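Local structure of glycosyl transferase family 8 (Streptococcus pneumoniae, 5GVW) at residues A[18-23]-A[105-110]. The protein transfers galactose from UDP-galactose to the terminal glucose of the already glycosylated serine-rich repeat protein PsrP, as the third step of its O-glycosylation. Residues are numbered along the deposited sequence; the frame is centred on the assembly and turned at random.
Sequences RQIETA and LDSDLI. With MN (manganese (II) ion), chain E.
The methyl of Ala23 on helix 17-30 meets the Leu109 carbonyl roughly end-on and the Ser107 carbonyl from the side, while the carboxylates of Asp106 and Asp108 turn from that helix to the manganese, which sits off the plane of each. Asp106-Ser107-Asp108 is the DXD motif of a GT-A glycosyltransferase, and it illustrates how a metal-binding loop can rest on a helix through its middle residue and its backbone. The two carboxylates use their oxygens differently. Asp106 binds the manganese through OD2 alone, and its OD1 is occupied by a salt bridge to Arg90 and a hydrogen bond from Tyr104. Asp108 lends both oxygens, OD1 at 2.6 Å and OD2 at 2.7 Å from the manganese; His227 probably completes the protein's share of the site.

On the helix side, Ser107, a probable UDP-binding residue, points at Ile20, its CB 3.6 Å from Ile20 CG1. The chi1 of 46° sets Ser107 OG between the backbone N and carbonyl carbon, alongside that methylene. No hydrogen bond crosses the contact, and two acceptors, Gln19 O and Ser107 O, come within 3.1 Å of each other. Gln19 O is gripped by Ala23 N in the helix, and Ser107 O takes a weak bond from Leu109 N, so each carbonyl has a donor within its own segment. A CA-H...O contact brings Ala23 CA to 3.4 Å from Leu109 O.

Further along, strand 109-111 pairs with strand 225-227. Ile110 turns CD1 toward the Thr22 methyl, and Tyr250 of helix 244-251 packs against both side chains. Thr22 OG1 donates to Arg18 O at 2.6 Å, which fixes the rotation of the side chain; with chi1 at -63°, Thr22 CG2, the methyl, lies anti to the backbone N and meets Ile110 CD1 at 3.8 Å.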
ATOM      1  N   ARG A  18      -1.618  -3.879  -0.841  1.00 29.60           N
ATOM      2  CA  ARG A  18      -1.974  -3.678   0.584  1.00 33.26           C
ATOM      3  C   ARG A  18      -2.958  -4.724   1.148  1.00 33.75           C
ATOM      4  O   ARG A  18      -2.758  -5.202   2.270  1.00 36.32           O
ATOM      5  CB  ARG A  18      -2.513  -2.244   0.837  1.00 36.59           C
ATOM      6  CG  ARG A  18      -1.458  -1.143   0.673  1.00 36.31           C
ATOM      7  CD  ARG A  18      -1.967   0.235   1.032  1.00 34.46           C
ATOM      8  NE  ARG A  18      -2.397   0.306   2.424  1.00 34.20           N
ATOM      9  CZ  ARG A  18      -3.652   0.484   2.844  1.00 34.07           C
ATOM     10  NH1 ARG A  18      -4.688   0.649   1.998  1.00 34.62           N
ATOM     11  NH2 ARG A  18      -3.879   0.500   4.144  1.00 33.63           N
ATOM     12  N   GLN A  19      -3.965  -5.097   0.348  1.00 33.95           N
ATOM     13  CA  GLN A  19      -4.922  -6.182   0.669  1.00 36.02           C
ATOM     14  C   GLN A  19      -4.218  -7.556   0.668  1.00 36.29           C
ATOM     15  O   GLN A  19      -4.324  -8.329   1.641  1.00 33.62           O
ATOM     16  CB  GLN A  19      -6.107  -6.209  -0.318  1.00 36.85           C
ATOM     17  CG  GLN A  19      -7.000  -4.971  -0.233  1.00 38.25           C
ATOM     18  CD  GLN A  19      -6.243  -3.681  -0.609  1.00 39.86           C
ATOM     19  OE1 GLN A  19      -5.449  -3.695  -1.540  1.00 35.44           O
ATOM     20  NE2 GLN A  19      -6.452  -2.582   0.142  1.00 40.17           N
ATOM     21  N   ILE A  20      -3.493  -7.838  -0.424  1.00 36.53           N
ATOM     22  CA  ILE A  20      -2.783  -9.112  -0.582  1.00 33.31           C
ATOM     23  C   ILE A  20      -1.831  -9.333   0.581  1.00 34.83           C
ATOM     24  O   ILE A  20      -1.912 -10.378   1.241  1.00 36.61           O
ATOM     25  CB  ILE A  20      -2.020  -9.206  -1.911  1.00 31.68           C
ATOM     26  CG1 ILE A  20      -2.980  -9.318  -3.075  1.00 30.32           C
ATOM     27  CG2 ILE A  20      -1.106 -10.426  -1.950  1.00 32.07           C
ATOM     28  CD1 ILE A  20      -2.370  -8.876  -4.389  1.00 30.49           C
ATOM     29  N   GLU A  21      -0.953  -8.357   0.841  1.00 34.07           N
ATOM     30  CA  GLU A  21       0.050  -8.487   1.915  1.00 34.10           C
ATOM     31  C   GLU A  21      -0.612  -8.680   3.307  1.00 35.73           C
ATOM     32  O   GLU A  21      -0.099  -9.412   4.167  1.00 34.98           O
ATOM     33  CB  GLU A  21       1.036  -7.287   1.914  1.00 34.25           C
ATOM     34  CG  GLU A  21       2.186  -7.433   2.930  1.00 35.15           C
ATOM     35  CD  GLU A  21       3.306  -6.397   2.808  1.00 37.20           C
ATOM     36  OE1 GLU A  21       4.249  -6.454   3.638  1.00 35.10           O
ATOM     37  OE2 GLU A  21       3.264  -5.532   1.890  1.00 40.65           O
ATOM     38  N   THR A  22      -1.748  -8.024   3.528  1.00 37.54           N
ATOM     39  CA  THR A  22      -2.418  -8.105   4.827  1.00 38.25           C
ATOM     40  C   THR A  22      -2.954  -9.500   5.001  1.00 35.36           C
ATOM     41  O   THR A  22      -2.729 -10.148   6.038  1.00 31.95           O
ATOM     42  CB  THR A  22      -3.553  -7.073   4.923  1.00 40.70           C
ATOM     43  OG1 THR A  22      -2.992  -5.753   4.829  1.00 42.16           O
ATOM     44  CG2 THR A  22      -4.314  -7.203   6.250  1.00 42.14           C
ATOM     45  N   ALA A  23      -3.646  -9.962   3.959  1.00 35.38           N
ATOM     46  CA  ALA A  23      -4.163 -11.331   3.909  1.00 34.84           C
ATOM     47  C   ALA A  23      -3.078 -12.391   4.163  1.00 35.25           C
ATOM     48  O   ALA A  23      -3.312 -13.385   4.886  1.00 32.78           O
ATOM     49  CB  ALA A  23      -4.843 -11.572   2.587  1.00 34.18           C
ATOM     50  N   LEU A 105      -7.239 -18.499  -1.921  1.00 38.12           N
ATOM     51  CA  LEU A 105      -7.721 -17.428  -1.040  1.00 36.47           C
ATOM     52  C   LEU A 105      -7.817 -16.075  -1.767  1.00 36.30           C
ATOM     53  O   LEU A 105      -6.856 -15.587  -2.379  1.00 38.58           O
ATOM     54  CB  LEU A 105      -6.830 -17.263   0.213  1.00 34.37           C
ATOM     55  CG  LEU A 105      -6.616 -18.379   1.237  1.00 34.44           C
ATOM     56  CD1 LEU A 105      -5.640 -17.941   2.325  1.00 35.32           C
ATOM     57  CD2 LEU A 105      -7.893 -18.825   1.905  1.00 35.32           C
ATOM     58  N   ASP A 106      -8.999 -15.476  -1.678  1.00 37.16           N
ATOM     59  CA  ASP A 106      -9.201 -14.050  -1.943  1.00 35.51           C
ATOM     60  C   ASP A 106      -8.297 -13.228  -1.045  1.00 35.07           C
ATOM     61  O   ASP A 106      -7.889 -13.701   0.037  1.00 33.00           O
ATOM     62  CB  ASP A 106     -10.659 -13.669  -1.687  1.00 37.46           C
ATOM     63  CG  ASP A 106     -11.504 -13.642  -2.957  1.00 37.64           C
ATOM     64  OD1 ASP A 106     -11.075 -14.158  -4.004  1.00 33.94           O
ATOM     65  OD2 ASP A 106     -12.624 -13.089  -2.881  1.00 42.92           O
ATOM     66  N   SER A 107      -7.962 -12.020  -1.512  1.00 34.20           N
ATOM     67  CA  SER A 107      -7.052 -11.103  -0.783  1.00 35.63           C
ATOM     68  C   SER A 107      -7.785 -10.069   0.113  1.00 36.80           C
ATOM     69  O   SER A 107      -7.153  -9.345   0.893  1.00 34.10           O
ATOM     70  CB  SER A 107      -6.089 -10.421  -1.757  1.00 35.61           C
ATOM     71  OG  SER A 107      -6.767  -9.932  -2.895  1.00 39.84           O
ATOM     72  N   ASP A 108      -9.119 -10.053   0.018  1.00 37.13           N
ATOM     73  CA  ASP A 108      -9.974  -9.215   0.857  1.00 37.02           C
ATOM     74  C   ASP A 108     -10.419  -9.957   2.130  1.00 34.41           C
ATOM     75  O   ASP A 108     -11.594 -10.027   2.419  1.00 30.69           O
ATOM     76  CB  ASP A 108     -11.174  -8.673   0.046  1.00 37.76           C
ATOM     77  CG  ASP A 108     -12.095  -9.771  -0.514  1.00 40.75           C
ATOM     78  OD1 ASP A 108     -11.679 -10.766  -1.156  1.00 38.86           O
ATOM     79  OD2 ASP A 108     -13.294  -9.595  -0.337  1.00 43.62           O
ATOM     80  N   LEU A 109      -9.457 -10.486   2.896  1.00 34.78           N
ATOM     81  CA  LEU A 109      -9.759 -11.395   4.001  1.00 34.00           C
ATOM     82  C   LEU A 109      -8.658 -11.568   5.039  1.00 36.25           C
ATOM     83  O   LEU A 109      -7.472 -11.268   4.812  1.00 39.66           O
ATOM     84  CB  LEU A 109     -10.169 -12.768   3.468  1.00 34.49           C
ATOM     85  CG  LEU A 109      -9.202 -13.724   2.788  1.00 35.30           C
ATOM     86  CD1 LEU A 109      -8.262 -14.434   3.746  1.00 37.07           C
ATOM     87  CD2 LEU A 109     -10.013 -14.795   2.050  1.00 36.37           C
ATOM     88  N   ILE A 110      -9.078 -12.092   6.180  1.00 33.53           N
ATOM     89  CA  ILE A 110      -8.221 -12.233   7.320  1.00 37.71           C
ATOM     90  C   ILE A 110      -8.302 -13.650   7.866  1.00 39.82           C
ATOM     91  O   ILE A 110      -9.394 -14.176   8.059  1.00 45.40           O
ATOM     92  CB  ILE A 110      -8.644 -11.245   8.419  1.00 37.21           C
ATOM     93  CG1 ILE A 110      -8.482  -9.804   7.920  1.00 38.27           C
ATOM     94  CG2 ILE A 110      -7.865 -11.481   9.731  1.00 36.34           C
ATOM     95  CD1 ILE A 110      -7.040  -9.325   7.792  1.00 38.92           C
TER
HETATM   96 MN    MN E 501     -13.925 -11.023  -2.518  1.00 79.19          MN
HETATM   97  O   HOH W   1     -15.606 -10.665  -4.334  1.00 33.50           O